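PDB 4QHZ: putative glycosyl hydrolase from Parabacteroides distasonis, which binds magnesium ions and may hydrolyse sugar substrates, as in the 3-keto-disaccharide hydrolase family to which it belongs. Local coordinates for residues P31-G36 with A46-I51; N95-H100 with I241-L246; Y149-P154 with T202-T207. One frame throughout, in Å; residues are numbered along the deposited sequence.

Contact 1 (P31-G36 with A46-I51); sequences PVVTPG and APSDAI
Val-33 sets its two methyl branches against Pro-47 and Asp-49. Val-33 CG1 lies between Pro-47 CB and Asp-49 OD1, 3.6 Å from each. The valine and proline side chains run side by side, pointing the same way. Val-33 CG2 meets the other carboxylate oxygen, 3.6 Å from Asp-49 OD2. Here the side chains cross at about a right angle. The torsion sets the pair astride the carboxylate: CG1 is anti to the backbone N (chi1 172°) and CG2 lies beside that N. The methyls flank the Asp-49 carboxylate, which forms its salt bridge with Arg-244. Cut back to an alanine, Val-33 would lose both methyls, which is likely to open a gap between Pro-47 and the Asp-49 carboxylate.

Ser-48 grips the backbone of Thr-34 twice. Ser-48 OG accepts a hydrogen bond from Thr-34 N at 2.9 Å. Ser-48 N donates to Thr-34 O at 2.8 Å. The hydroxyl can reach Thr-34 N because chi1 is 60°, with OG between the backbone N and the carbonyl carbon. A water held by Thr-34 OG1 bonds weakly to the same Ser-48 OG. Val-33 also packs on Ala-156 and Pro-47 on Val-196, both of the second subunit. The two loop segments run nearly antiparallel, and 46-51 folds as a type I beta turn from Pro-47 to Ala-50 that leads into strand 51-54.

Contact 2 (N95-H100 with I241-L246); sequences NDFQMH and IWIREL
Gln-98 OE1 is gripped by two donors. One is Arg-244 NH1, at 2.8 Å from Gln-98 OE1; the other is Val-197 N of the second subunit. The arginine N-H approaches nearly along the C=O axis of the amide. The amide and guanidinium planes stand almost perpendicular, at 89°. The arginine chain is bent at chi3 (-61°), which brings NH1 back over the neighbouring strand. At the other end of the amide, Gln-98 NE2 makes a weak hydrogen bond to Gly-195 O of the second subunit and lies at the edge of the Trp-242 ring. Partners at both ends are likely to hold the amide against flipping.

His-100 lays its CB over a face of Trp-242, with His-100 CB 3.4 Å from the centroid of the five-membered ring. The two rings are nearly parallel but slid apart, so they barely overlap. Their polar atoms are tied elsewhere: His-100 ND1 to Asp-169, Trp-242 NE1 to Phe-44 O.

Phe-97, Met-99 and Ile-243 share the opposite face of the sheet. Ile-243 CD1 sits over the Phe-97 ring in a CH-pi contact, 4.0 Å from its centroid. Ile-243 CD1 also meets Met-99 CG at 4.0 Å; Met-99 is a selenomethionine.

Antiparallel backbone bonds join the strands, with Gln-98 and Arg-244 forming one hydrogen-bonded pair. At the chain end Leu-246 N donates to Asp-96 O at 3.0 Å. Two waters link the C-terminal carboxylate to Asp-96, whose side chain also forms a salt bridge with Arg-184 of the third subunit.

Strand 97-104 pairs with 165-177 as well as with 237-245, and 237-245 pairs in turn with 51-54. Phe-97 and Met-99 pack on strand 119-123 of the other sheet, while Gln-98, Trp-242 and Arg-244 face the second subunit.

Contact 3 (Y149-P154 with T202-T207); sequences YKQSIP and TTILGT
A single side-chain amide, that of Gln-151, bonds to the backbone of 202-207 with both of its ends. Gln-151 OE1 accepts from Leu-205 N at 3.0 Å, and the N-H points almost straight at it (169°). Gln-151 NE2 donates to Gly-206 O at 2.8 Å. This acceptor lies in the amide plane of Gln-151, but the donor stands above the carbonyl plane of Gly-206. Leu-205 N in turn stands above the plane of the glutamine C=O. One end accepts and the other donates, which should fix which end is O and which is N.

The reach is long. The nearest CA atoms, those of Gln-151 and Leu-205, are 7.3 Å apart. The glutamine chain bridges that distance because it is fully extended beyond CG (chi2 179°). Leu-205 slides past it in the opposite direction, with Leu-205 CB 3.7 Å from Gln-151 OE1. Leu-205 also packs on Leu-205 of the fourth subunit.

In the fold, the loop between strands 127-131 and 165-177 here meets the end of strand 196-203 and the turn that follows it. Gln-151 and Ser-152 both point their side chains toward 202-207. Ser-152 OG comes within 3.2 Å of Thr-202 CG2.

A water sits between the segments and makes three bonds. It donates to Gln-151 OE1 and to Thr-203 O, and accepts from Ser-152 OG at 2.7 Å.

On the same loop, Tyr-149 is bonded through its backbone to Glu-128, a magnesium ligand. The Gln-151 side chain is about 8 Å from that of Glu-128 and about 13 Å from the bound magnesium.

Overall arrangement
Contact 1 closes before contact 2 opens, and contact 3 is nested in the long loop that contact 2 closes. Contacts 1 and 2 touch, with centres about 11 Å apart. The backbone of Ile-51 meets that of Ile-243, so the turn of contact 1 runs straight into the sheet of contact 2. Contact 3 reaches the same sheet through strand 196-203, with its centre about 19 Å from that of contact 2. Its centre is about 30 Å from that of contact 1, across the chain's centre. All three touch the second subunit. Contacts 1 and 2 join the early loop to the C-terminal strand, while contact 3 separately ties the 149-154 loop to the sheet, in a domain of the concanavalin-like clan.

Contact 1 (P31-G36 with A46-I51)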
ATOM      1  N   PRO C  31      -6.945   1.928  24.563  1.00 26.25           N
ATOM      2  CA  PRO C  31      -7.929   2.616  25.403  1.00 26.24           C
ATOM      3  C   PRO C  31      -9.247   1.857  25.476  1.00 25.62           C
ATOM      4  O   PRO C  31      -9.668   1.253  24.487  1.00 26.37           O
ATOM      5  CB  PRO C  31      -8.121   3.972  24.705  1.00 25.96           C
ATOM      6  CG  PRO C  31      -7.646   3.769  23.312  1.00 27.62           C
ATOM      7  CD  PRO C  31      -6.567   2.728  23.385  1.00 26.64           C
ATOM      8  N   VAL C  32      -9.871   1.884  26.647  1.00 25.39           N
ATOM      9  CA  VAL C  32     -11.180   1.289  26.851  1.00 25.61           C
ATOM     10  C   VAL C  32     -12.250   2.238  26.328  1.00 26.37           C
ATOM     11  O   VAL C  32     -12.324   3.392  26.746  1.00 26.67           O
ATOM     12  CB  VAL C  32     -11.451   0.983  28.338  1.00 26.63           C
ATOM     13  CG1 VAL C  32     -12.844   0.395  28.520  1.00 27.79           C
ATOM     14  CG2 VAL C  32     -10.396   0.034  28.881  1.00 27.96           C
ATOM     15  N   VAL C  33     -13.070   1.734  25.413  1.00 26.82           N
ATOM     16  CA  VAL C  33     -14.177   2.478  24.831  1.00 27.63           C
ATOM     17  C   VAL C  33     -15.461   1.729  25.097  1.00 27.25           C
ATOM     18  O   VAL C  33     -15.526   0.517  24.889  1.00 28.42           O
ATOM     19  CB  VAL C  33     -13.998   2.624  23.316  1.00 28.54           C
ATOM     20  CG1 VAL C  33     -15.236   3.235  22.683  1.00 29.80           C
ATOM     21  CG2 VAL C  33     -12.763   3.461  23.013  1.00 29.01           C
ATOM     22  N   THR C  34     -16.468   2.428  25.605  1.00 27.29           N
ATOM     23  CA  THR C  34     -17.790   1.844  25.752  1.00 26.76           C
ATOM     24  C   THR C  34     -18.516   2.060  24.436  1.00 25.74           C
ATOM     25  O   THR C  34     -18.803   3.203  24.072  1.00 26.61           O
ATOM     26  CB  THR C  34     -18.582   2.483  26.905  1.00 26.98           C
ATOM     27  OG1 THR C  34     -17.824   2.376  28.112  1.00 28.95           O
ATOM     28  CG2 THR C  34     -19.938   1.794  27.094  1.00 26.48           C
ATOM     29  N   PRO C  35     -18.797   0.971  23.699  1.00 24.81           N
ATOM     30  CA  PRO C  35     -19.442   1.139  22.402  1.00 24.77           C
ATOM     31  C   PRO C  35     -20.895   1.574  22.540  1.00 24.34           C
ATOM     32  O   PRO C  35     -21.478   1.432  23.607  1.00 25.76           O
ATOM     33  CB  PRO C  35     -19.360  -0.259  21.779  1.00 25.20           C
ATOM     34  CG  PRO C  35     -19.273  -1.183  22.930  1.00 23.84           C
ATOM     35  CD  PRO C  35     -18.568  -0.449  24.024  1.00 24.91           C
ATOM     36  N   GLY C  36     -21.465   2.110  21.466  1.00 24.88           N
ATOM     37  CA  GLY C  36     -22.880   2.473  21.443  1.00 26.40           C
ATOM     38  C   GLY C  36     -23.768   1.245  21.295  1.00 28.16           C
ATOM     39  O   GLY C  36     -23.280   0.111  21.354  1.00 24.80           O
ATOM     40  N   ALA C  46     -23.201   6.267  18.854  1.00 24.88           N
ATOM     41  CA  ALA C  46     -21.839   6.739  19.117  1.00 27.14           C
ATOM     42  C   ALA C  46     -21.170   6.007  20.285  1.00 28.17           C
ATOM     43  O   ALA C  46     -21.771   5.857  21.340  1.00 29.57           O
ATOM     44  CB  ALA C  46     -21.848   8.237  19.389  1.00 27.77           C
ATOM     45  N   PRO C  47     -19.924   5.542  20.090  1.00 28.03           N
ATOM     46  CA  PRO C  47     -19.141   5.032  21.217  1.00 28.05           C
ATOM     47  C   PRO C  47     -18.688   6.173  22.116  1.00 28.25           C
ATOM     48  O   PRO C  47     -18.796   7.339  21.727  1.00 29.72           O
ATOM     49  CB  PRO C  47     -17.940   4.347  20.555  1.00 28.07           C
ATOM     50  CG  PRO C  47     -17.869   4.897  19.179  1.00 29.71           C
ATOM     51  CD  PRO C  47     -19.232   5.383  18.797  1.00 27.93           C
ATOM     52  N   SER C  48     -18.194   5.832  23.306  1.00 27.31           N
ATOM     53  CA  SER C  48     -17.945   6.812  24.367  1.00 27.20           C
ATOM     54  C   SER C  48     -16.878   7.857  24.017  1.00 28.90           C
ATOM     55  O   SER C  48     -16.929   8.970  24.524  1.00 30.55           O
ATOM     56  CB  SER C  48     -17.546   6.098  25.658  1.00 28.34           C
ATOM     57  OG  SER C  48     -16.370   5.330  25.462  1.00 26.97           O
ATOM     58  N   ASP C  49     -15.941   7.510  23.137  1.00 29.46           N
ATOM     59  CA  ASP C  49     -14.887   8.441  22.724  1.00 28.65           C
ATOM     60  C   ASP C  49     -15.201   9.178  21.413  1.00 30.41           C
ATOM     61  O   ASP C  49     -14.360   9.908  20.894  1.00 30.17           O
ATOM     62  CB  ASP C  49     -13.550   7.700  22.593  1.00 29.48           C
ATOM     63  CG  ASP C  49     -13.509   6.742  21.406  1.00 29.48           C
ATOM     64  OD1 ASP C  49     -14.579   6.342  20.899  1.00 31.53           O
ATOM     65  OD2 ASP C  49     -12.396   6.376  20.989  1.00 29.85           O
ATOM     66  N   ALA C  50     -16.399   8.990  20.872  1.00 30.47           N
ATOM     67  CA  ALA C  50     -16.766   9.633  19.609  1.00 26.16           C
ATOM     68  C   ALA C  50     -17.300  11.037  19.845  1.00 25.04           C
ATOM     69  O   ALA C  50     -17.890  11.322  20.886  1.00 24.67           O
ATOM     70  CB  ALA C  50     -17.798   8.800  18.872  1.00 25.10           C
ATOM     71  N   ILE C  51     -17.109  11.902  18.857  1.00 25.93           N
ATOM     72  CA  ILE C  51     -17.777  13.192  18.822  1.00 26.14           C
ATOM     73  C   ILE C  51     -19.161  12.993  18.207  1.00 25.36           C
ATOM     74  O   ILE C  51     -19.277  12.492  17.098  1.00 25.29           O
ATOM     75  CB  ILE C  51     -16.966  14.211  18.012  1.00 26.45           C
ATOM     76  CG1 ILE C  51     -15.609  14.447  18.676  1.00 28.00           C
ATOM     77  CG2 ILE C  51     -17.710  15.533  17.887  1.00 27.82           C
ATOM     78  CD1 ILE C  51     -14.543  14.917  17.712  1.00 29.49           C
TER
HETATM   79  O   HOH W   1     -15.927   4.314  28.683  1.00 45.57           O

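Contact 2 (N95-H100 with I241-L246)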
ATOM      1  N   ASN C  95      -8.589  14.891  10.408  1.00 23.24           N
ATOM      2  CA  ASN C  95      -7.597  14.231   9.561  1.00 23.40           C
ATOM      3  C   ASN C  95      -7.973  12.772   9.316  1.00 22.50           C
ATOM      4  O   ASN C  95      -8.734  12.506   8.389  1.00 21.93           O
ATOM      5  CB  ASN C  95      -6.213  14.376  10.172  1.00 25.03           C
ATOM      6  CG  ASN C  95      -5.691  15.786  10.040  1.00 28.66           C
ATOM      7  OD1 ASN C  95      -5.575  16.313   8.927  1.00 38.22           O
ATOM      8  ND2 ASN C  95      -5.379  16.410  11.160  1.00 30.50           N
ATOM      9  N   ASP C  96      -7.445  11.842  10.118  1.00 21.30           N
ATOM     10  CA  ASP C  96      -7.844  10.447  10.025  1.00 22.99           C
ATOM     11  C   ASP C  96      -9.039  10.248  10.926  1.00 24.10           C
ATOM     12  O   ASP C  96      -9.065  10.759  12.046  1.00 22.30           O
ATOM     13  CB  ASP C  96      -6.737   9.490  10.467  1.00 23.63           C
ATOM     14  CG  ASP C  96      -5.431   9.706   9.730  1.00 23.63           C
ATOM     15  OD1 ASP C  96      -5.440  10.045   8.533  1.00 23.64           O
ATOM     16  OD2 ASP C  96      -4.376   9.519  10.363  1.00 24.40           O
ATOM     17  N   PHE C  97     -10.032   9.506  10.453  1.00 22.42           N
ATOM     18  CA  PHE C  97     -11.219   9.287  11.266  1.00 22.38           C
ATOM     19  C   PHE C  97     -12.046   8.093  10.818  1.00 20.82           C
ATOM     20  O   PHE C  97     -11.939   7.616   9.690  1.00 22.08           O
ATOM     21  CB  PHE C  97     -12.109  10.548  11.282  1.00 21.50           C
ATOM     22  CG  PHE C  97     -12.555  10.999   9.925  1.00 21.04           C
ATOM     23  CD1 PHE C  97     -13.689  10.460   9.333  1.00 22.26           C
ATOM     24  CD2 PHE C  97     -11.848  11.976   9.242  1.00 20.98           C
ATOM     25  CE1 PHE C  97     -14.102  10.884   8.078  1.00 23.36           C
ATOM     26  CE2 PHE C  97     -12.258  12.407   7.995  1.00 21.60           C
ATOM     27  CZ  PHE C  97     -13.383  11.860   7.412  1.00 23.06           C
ATOM     28  N   GLN C  98     -12.893   7.661  11.736  1.00 21.17           N
ATOM     29  CA  GLN C  98     -13.980   6.750  11.461  1.00 22.22           C
ATOM     30  C   GLN C  98     -15.267   7.530  11.672  1.00 21.59           C
ATOM     31  O   GLN C  98     -15.370   8.301  12.615  1.00 21.93           O
ATOM     32  CB  GLN C  98     -13.901   5.573  12.406  1.00 24.01           C
ATOM     33  CG  GLN C  98     -15.183   4.798  12.544  1.00 25.38           C
ATOM     34  CD  GLN C  98     -15.101   3.721  13.595  1.00 24.37           C
ATOM     35  OE1 GLN C  98     -14.265   3.756  14.500  1.00 24.94           O
ATOM     36  NE2 GLN C  98     -15.987   2.757  13.487  1.00 25.64           N
HETATM   37  N   MSE C  99     -16.242   7.310  10.794  1.00 20.87           N
HETATM   38  CA  MSE C  99     -17.475   8.078  10.768  1.00 22.62           C
HETATM   39  C   MSE C  99     -18.694   7.227  10.565  1.00 21.89           C
HETATM   40  O   MSE C  99     -18.644   6.238   9.835  1.00 19.82           O
HETATM   41  CB  MSE C  99     -17.383   8.961   9.533  1.00 26.40           C
HETATM   42  CG  MSE C  99     -17.818  10.374   9.781  1.00 30.43           C
HETATM   43 SE   MSE C  99     -18.121  11.168   8.003  0.75 30.59          SE
HETATM   44  CE  MSE C  99     -20.026  11.523   8.367  1.00 31.41           C
ATOM     45  N   HIS C 100     -19.809   7.624  11.177  1.00 20.55           N
ATOM     46  CA  HIS C 100     -21.089   6.959  10.991  1.00 20.48           C
ATOM     47  C   HIS C 100     -22.129   7.997  10.594  1.00 21.54           C
ATOM     48  O   HIS C 100     -22.153   9.093  11.141  1.00 19.39           O
ATOM     49  CB  HIS C 100     -21.505   6.249  12.274  1.00 20.60           C
ATOM     50  CG  HIS C 100     -22.741   5.410  12.141  1.00 21.86           C
ATOM     51  ND1 HIS C 100     -22.702   4.063  11.848  1.00 20.07           N
ATOM     52  CD2 HIS C 100     -24.051   5.725  12.280  1.00 21.54           C
ATOM     53  CE1 HIS C 100     -23.933   3.589  11.796  1.00 19.29           C
ATOM     54  NE2 HIS C 100     -24.771   4.575  12.061  1.00 20.57           N
ATOM     55  N   ILE C 241     -25.297  10.762  13.425  1.00 21.61           N
ATOM     56  CA  ILE C 241     -23.997  11.084  12.872  1.00 21.95           C
ATOM     57  C   ILE C 241     -22.982  11.190  14.003  1.00 22.56           C
ATOM     58  O   ILE C 241     -23.147  12.001  14.919  1.00 22.64           O
ATOM     59  CB  ILE C 241     -24.023  12.400  12.078  1.00 22.55           C
ATOM     60  CG1 ILE C 241     -25.218  12.405  11.120  1.00 22.82           C
ATOM     61  CG2 ILE C 241     -22.710  12.588  11.332  1.00 22.37           C
ATOM     62  CD1 ILE C 241     -25.324  13.647  10.259  1.00 22.86           C
ATOM     63  N   TRP C 242     -21.934  10.374  13.938  1.00 20.28           N
ATOM     64  CA  TRP C 242     -20.819  10.519  14.861  1.00 21.16           C
ATOM     65  C   TRP C 242     -19.491  10.275  14.160  1.00 21.48           C
ATOM     66  O   TRP C 242     -19.433   9.681  13.089  1.00 19.42           O
ATOM     67  CB  TRP C 242     -20.968   9.596  16.081  1.00 21.73           C
ATOM     68  CG  TRP C 242     -21.211   8.138  15.802  1.00 20.76           C
ATOM     69  CD1 TRP C 242     -22.415   7.511  15.762  1.00 21.80           C
ATOM     70  CD2 TRP C 242     -20.221   7.122  15.594  1.00 21.61           C
ATOM     71  NE1 TRP C 242     -22.245   6.168  15.517  1.00 23.09           N
ATOM     72  CE2 TRP C 242     -20.905   5.903  15.416  1.00 22.63           C
ATOM     73  CE3 TRP C 242     -18.824   7.123  15.534  1.00 23.09           C
ATOM     74  CZ2 TRP C 242     -20.242   4.700  15.165  1.00 22.92           C
ATOM     75  CZ3 TRP C 242     -18.164   5.925  15.297  1.00 21.69           C
ATOM     76  CH2 TRP C 242     -18.877   4.731  15.111  1.00 23.17           C
ATOM     77  N   ILE C 243     -18.432  10.765  14.785  1.00 22.58           N
ATOM     78  CA  ILE C 243     -17.101  10.700  14.216  1.00 24.70           C
ATOM     79  C   ILE C 243     -16.119  10.472  15.351  1.00 25.18           C
ATOM     80  O   ILE C 243     -16.268  11.043  16.437  1.00 25.34           O
ATOM     81  CB  ILE C 243     -16.778  11.990  13.439  1.00 26.54           C
ATOM     82  CG1 ILE C 243     -15.452  11.868  12.691  1.00 26.28           C
ATOM     83  CG2 ILE C 243     -16.748  13.204  14.371  1.00 27.97           C
ATOM     84  CD1 ILE C 243     -15.295  12.907  11.599  1.00 26.02           C
ATOM     85  N   ARG C 244     -15.134   9.616  15.120  1.00 26.92           N
ATOM     86  CA  ARG C 244     -14.050   9.469  16.089  1.00 26.43           C
ATOM     87  C   ARG C 244     -12.721   9.507  15.371  1.00 27.03           C
ATOM     88  O   ARG C 244     -12.553   8.940  14.293  1.00 23.95           O
ATOM     89  CB  ARG C 244     -14.206   8.200  16.937  1.00 25.90           C
ATOM     90  CG  ARG C 244     -14.484   6.925  16.184  1.00 25.27           C
ATOM     91  CD  ARG C 244     -14.928   5.826  17.138  1.00 26.27           C
ATOM     92  NE  ARG C 244     -13.906   5.499  18.137  1.00 25.97           N
ATOM     93  CZ  ARG C 244     -12.806   4.786  17.896  1.00 24.79           C
ATOM     94  NH1 ARG C 244     -12.544   4.306  16.680  1.00 25.65           N
ATOM     95  NH2 ARG C 244     -11.946   4.556  18.877  1.00 24.36           N
ATOM     96  N   GLU C 245     -11.789  10.244  15.961  1.00 31.91           N
ATOM     97  CA  GLU C 245     -10.517  10.505  15.326  1.00 30.43           C
ATOM     98  C   GLU C 245      -9.660   9.264  15.478  1.00 30.02           C
ATOM     99  O   GLU C 245      -9.706   8.608  16.507  1.00 30.26           O
ATOM    100  CB  GLU C 245      -9.855  11.730  15.952  1.00 33.00           C
ATOM    101  CG  GLU C 245     -10.743  12.967  15.890  1.00 38.32           C
ATOM    102  CD  GLU C 245     -10.012  14.242  16.249  1.00 41.14           C
ATOM    103  OE1 GLU C 245      -9.114  14.650  15.488  1.00 42.14           O
ATOM    104  OE2 GLU C 245     -10.341  14.839  17.295  1.00 44.63           O
ATOM    105  N   LEU C 246      -8.928   8.921  14.426  1.00 28.54           N
ATOM    106  CA  LEU C 246      -7.983   7.815  14.453  1.00 30.17           C
ATOM    107  C   LEU C 246      -6.553   8.365  14.428  1.00 31.70           C
ATOM    108  O   LEU C 246      -6.328   9.570  14.234  1.00 31.95           O
ATOM    109  CB  LEU C 246      -8.230   6.888  13.262  1.00 30.15           C
ATOM    110  CG  LEU C 246      -9.626   6.263  13.189  1.00 27.70           C
ATOM    111  CD1 LEU C 246      -9.874   5.627  11.831  1.00 28.06           C
ATOM    112  CD2 LEU C 246      -9.803   5.248  14.302  1.00 27.18           C
ATOM    113  OXT LEU C 246      -5.581   7.632  14.597  1.00 26.34           O
TER
HETATM  114  O   HOH W   2      -9.232  13.419  12.628  1.00 20.18           O
HETATM  115  O   HOH W   3      -3.675   8.175  12.547  1.00 24.34           O
HETATM  116  O   HOH W   4      -5.920  11.919  12.701  1.00 36.50           O

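Contact 3 (Y149-P154 with T202-T207)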
ATOM      1  N   TYR C 149     -16.944  10.174  -5.844  1.00 21.52           N
ATOM      2  CA  TYR C 149     -17.666  10.735  -6.987  1.00 21.55           C
ATOM      3  C   TYR C 149     -16.796  10.890  -8.242  1.00 23.13           C
ATOM      4  O   TYR C 149     -15.816  11.641  -8.254  1.00 21.87           O
ATOM      5  CB  TYR C 149     -18.304  12.072  -6.605  1.00 20.89           C
ATOM      6  CG  TYR C 149     -19.134  12.676  -7.704  1.00 21.80           C
ATOM      7  CD1 TYR C 149     -20.348  12.111  -8.077  1.00 22.27           C
ATOM      8  CD2 TYR C 149     -18.699  13.808  -8.381  1.00 22.46           C
ATOM      9  CE1 TYR C 149     -21.115  12.660  -9.089  1.00 22.45           C
ATOM     10  CE2 TYR C 149     -19.456  14.362  -9.391  1.00 23.51           C
ATOM     11  CZ  TYR C 149     -20.661  13.785  -9.741  1.00 21.80           C
ATOM     12  OH  TYR C 149     -21.404  14.337 -10.748  1.00 22.28           O
ATOM     13  N   LYS C 150     -17.184  10.142  -9.280  1.00 22.69           N
ATOM     14  CA  LYS C 150     -16.547  10.142 -10.615  1.00 22.22           C
ATOM     15  C   LYS C 150     -15.100   9.632 -10.643  1.00 22.74           C
ATOM     16  O   LYS C 150     -14.364   9.888 -11.596  1.00 27.15           O
ATOM     17  CB  LYS C 150     -16.645  11.535 -11.269  1.00 20.65           C
ATOM     18  CG  LYS C 150     -18.027  11.840 -11.820  1.00 22.53           C
ATOM     19  CD  LYS C 150     -18.014  13.036 -12.757  1.00 22.54           C
ATOM     20  CE  LYS C 150     -19.345  13.194 -13.472  1.00 21.68           C
ATOM     21  NZ  LYS C 150     -19.252  14.177 -14.596  1.00 21.87           N
ATOM     22  N   GLN C 151     -14.698   8.903  -9.605  1.00 20.64           N
ATOM     23  CA  GLN C 151     -13.370   8.301  -9.559  1.00 22.74           C
ATOM     24  C   GLN C 151     -13.454   6.792  -9.429  1.00 23.25           C
ATOM     25  O   GLN C 151     -12.833   6.076 -10.203  1.00 23.15           O
ATOM     26  CB  GLN C 151     -12.563   8.849  -8.388  1.00 22.16           C
ATOM     27  CG  GLN C 151     -12.151  10.299  -8.541  1.00 21.59           C
ATOM     28  CD  GLN C 151     -11.366  10.805  -7.346  1.00 21.33           C
ATOM     29  OE1 GLN C 151     -10.730  10.026  -6.629  1.00 24.04           O
ATOM     30  NE2 GLN C 151     -11.383  12.114  -7.138  1.00 21.48           N
ATOM     31  N   SER C 152     -14.205   6.330  -8.428  1.00 24.76           N
ATOM     32  CA  SER C 152     -14.242   4.926  -8.046  1.00 23.82           C
ATOM     33  C   SER C 152     -15.669   4.414  -7.960  1.00 24.19           C
ATOM     34  O   SER C 152     -16.452   4.867  -7.125  1.00 22.07           O
ATOM     35  CB  SER C 152     -13.546   4.735  -6.703  1.00 25.29           C
ATOM     36  OG  SER C 152     -12.196   5.162  -6.777  1.00 27.00           O
ATOM     37  N   ILE C 153     -15.982   3.454  -8.830  1.00 24.23           N
ATOM     38  CA  ILE C 153     -17.288   2.816  -8.884  1.00 22.60           C
ATOM     39  C   ILE C 153     -17.469   1.957  -7.635  1.00 21.92           C
ATOM     40  O   ILE C 153     -16.554   1.223  -7.251  1.00 21.07           O
ATOM     41  CB  ILE C 153     -17.413   1.944 -10.139  1.00 24.48           C
ATOM     42  CG1 ILE C 153     -17.228   2.791 -11.409  1.00 24.80           C
ATOM     43  CG2 ILE C 153     -18.757   1.243 -10.188  1.00 25.74           C
ATOM     44  CD1 ILE C 153     -16.888   1.977 -12.639  1.00 25.12           C
ATOM     45  N   PRO C 154     -18.633   2.060  -6.975  1.00 18.95           N
ATOM     46  CA  PRO C 154     -18.841   1.241  -5.788  1.00 18.91           C
ATOM     47  C   PRO C 154     -18.958  -0.238  -6.136  1.00 20.15           C
ATOM     48  O   PRO C 154     -19.384  -0.591  -7.237  1.00 21.64           O
ATOM     49  CB  PRO C 154     -20.164   1.765  -5.226  1.00 18.50           C
ATOM     50  CG  PRO C 154     -20.884   2.292  -6.418  1.00 18.68           C
ATOM     51  CD  PRO C 154     -19.809   2.885  -7.286  1.00 18.76           C
ATOM     52  N   THR C 202     -10.120   2.144  -0.829  1.00 20.40           N
ATOM     53  CA  THR C 202      -9.996   2.784  -2.131  1.00 20.64           C
ATOM     54  C   THR C 202      -9.085   3.991  -2.043  1.00 20.55           C
ATOM     55  O   THR C 202      -9.202   4.800  -1.131  1.00 20.56           O
ATOM     56  CB  THR C 202     -11.378   3.221  -2.639  1.00 21.42           C
ATOM     57  OG1 THR C 202     -12.207   2.061  -2.783  1.00 21.11           O
ATOM     58  CG2 THR C 202     -11.284   3.926  -3.971  1.00 21.81           C
ATOM     59  N   THR C 203      -8.168   4.102  -2.992  1.00 21.58           N
ATOM     60  CA  THR C 203      -7.290   5.259  -3.070  1.00 23.51           C
ATOM     61  C   THR C 203      -8.022   6.408  -3.750  1.00 22.89           C
ATOM     62  O   THR C 203      -8.617   6.230  -4.812  1.00 22.33           O
ATOM     63  CB  THR C 203      -5.997   4.928  -3.838  1.00 25.00           C
ATOM     64  OG1 THR C 203      -5.269   3.921  -3.126  1.00 26.15           O
ATOM     65  CG2 THR C 203      -5.118   6.160  -3.987  1.00 24.99           C
ATOM     66  N   ILE C 204      -7.980   7.578  -3.122  1.00 22.14           N
ATOM     67  CA  ILE C 204      -8.588   8.774  -3.674  1.00 20.84           C
ATOM     68  C   ILE C 204      -7.531   9.494  -4.506  1.00 23.29           C
ATOM     69  O   ILE C 204      -6.401   9.683  -4.053  1.00 23.76           O
ATOM     70  CB  ILE C 204      -9.161   9.665  -2.559  1.00 20.42           C
ATOM     71  CG1 ILE C 204     -10.308   8.933  -1.861  1.00 21.63           C
ATOM     72  CG2 ILE C 204      -9.647  10.993  -3.118  1.00 21.28           C
ATOM     73  CD1 ILE C 204     -10.873   9.629  -0.639  1.00 21.82           C
ATOM     74  N   LEU C 205      -7.898   9.869  -5.732  1.00 25.92           N
ATOM     75  CA  LEU C 205      -6.939  10.383  -6.718  1.00 26.44           C
ATOM     76  C   LEU C 205      -6.735  11.884  -6.622  1.00 26.32           C
ATOM     77  O   LEU C 205      -5.745  12.404  -7.117  1.00 27.85           O
ATOM     78  CB  LEU C 205      -7.393  10.035  -8.136  1.00 28.65           C
ATOM     79  CG  LEU C 205      -7.633   8.544  -8.400  1.00 32.36           C
ATOM     80  CD1 LEU C 205      -8.201   8.337  -9.794  1.00 35.64           C
ATOM     81  CD2 LEU C 205      -6.350   7.746  -8.218  1.00 33.19           C
ATOM     82  N   GLY C 206      -7.668  12.568  -5.979  1.00 22.86           N
ATOM     83  CA  GLY C 206      -7.654  14.021  -5.889  1.00 22.61           C
ATOM     84  C   GLY C 206      -9.065  14.489  -5.605  1.00 21.30           C
ATOM     85  O   GLY C 206      -9.936  13.668  -5.295  1.00 22.52           O
ATOM     86  N   THR C 207      -9.306  15.792  -5.705  1.00 20.50           N
ATOM     87  CA  THR C 207     -10.646  16.333  -5.489  1.00 20.36           C
ATOM     88  C   THR C 207     -11.665  15.634  -6.396  1.00 20.74           C
ATOM     89  O   THR C 207     -11.348  15.263  -7.530  1.00 20.29           O
ATOM     90  CB  THR C 207     -10.719  17.839  -5.789  1.00 22.81           C
ATOM     91  OG1 THR C 207     -10.312  18.072  -7.146  1.00 24.34           O
ATOM     92  CG2 THR C 207      -9.823  18.630  -4.841  1.00 21.87           C
TER
HETATM   93  O   HOH W   5     -11.171   7.339  -5.559  1.00 22.21           O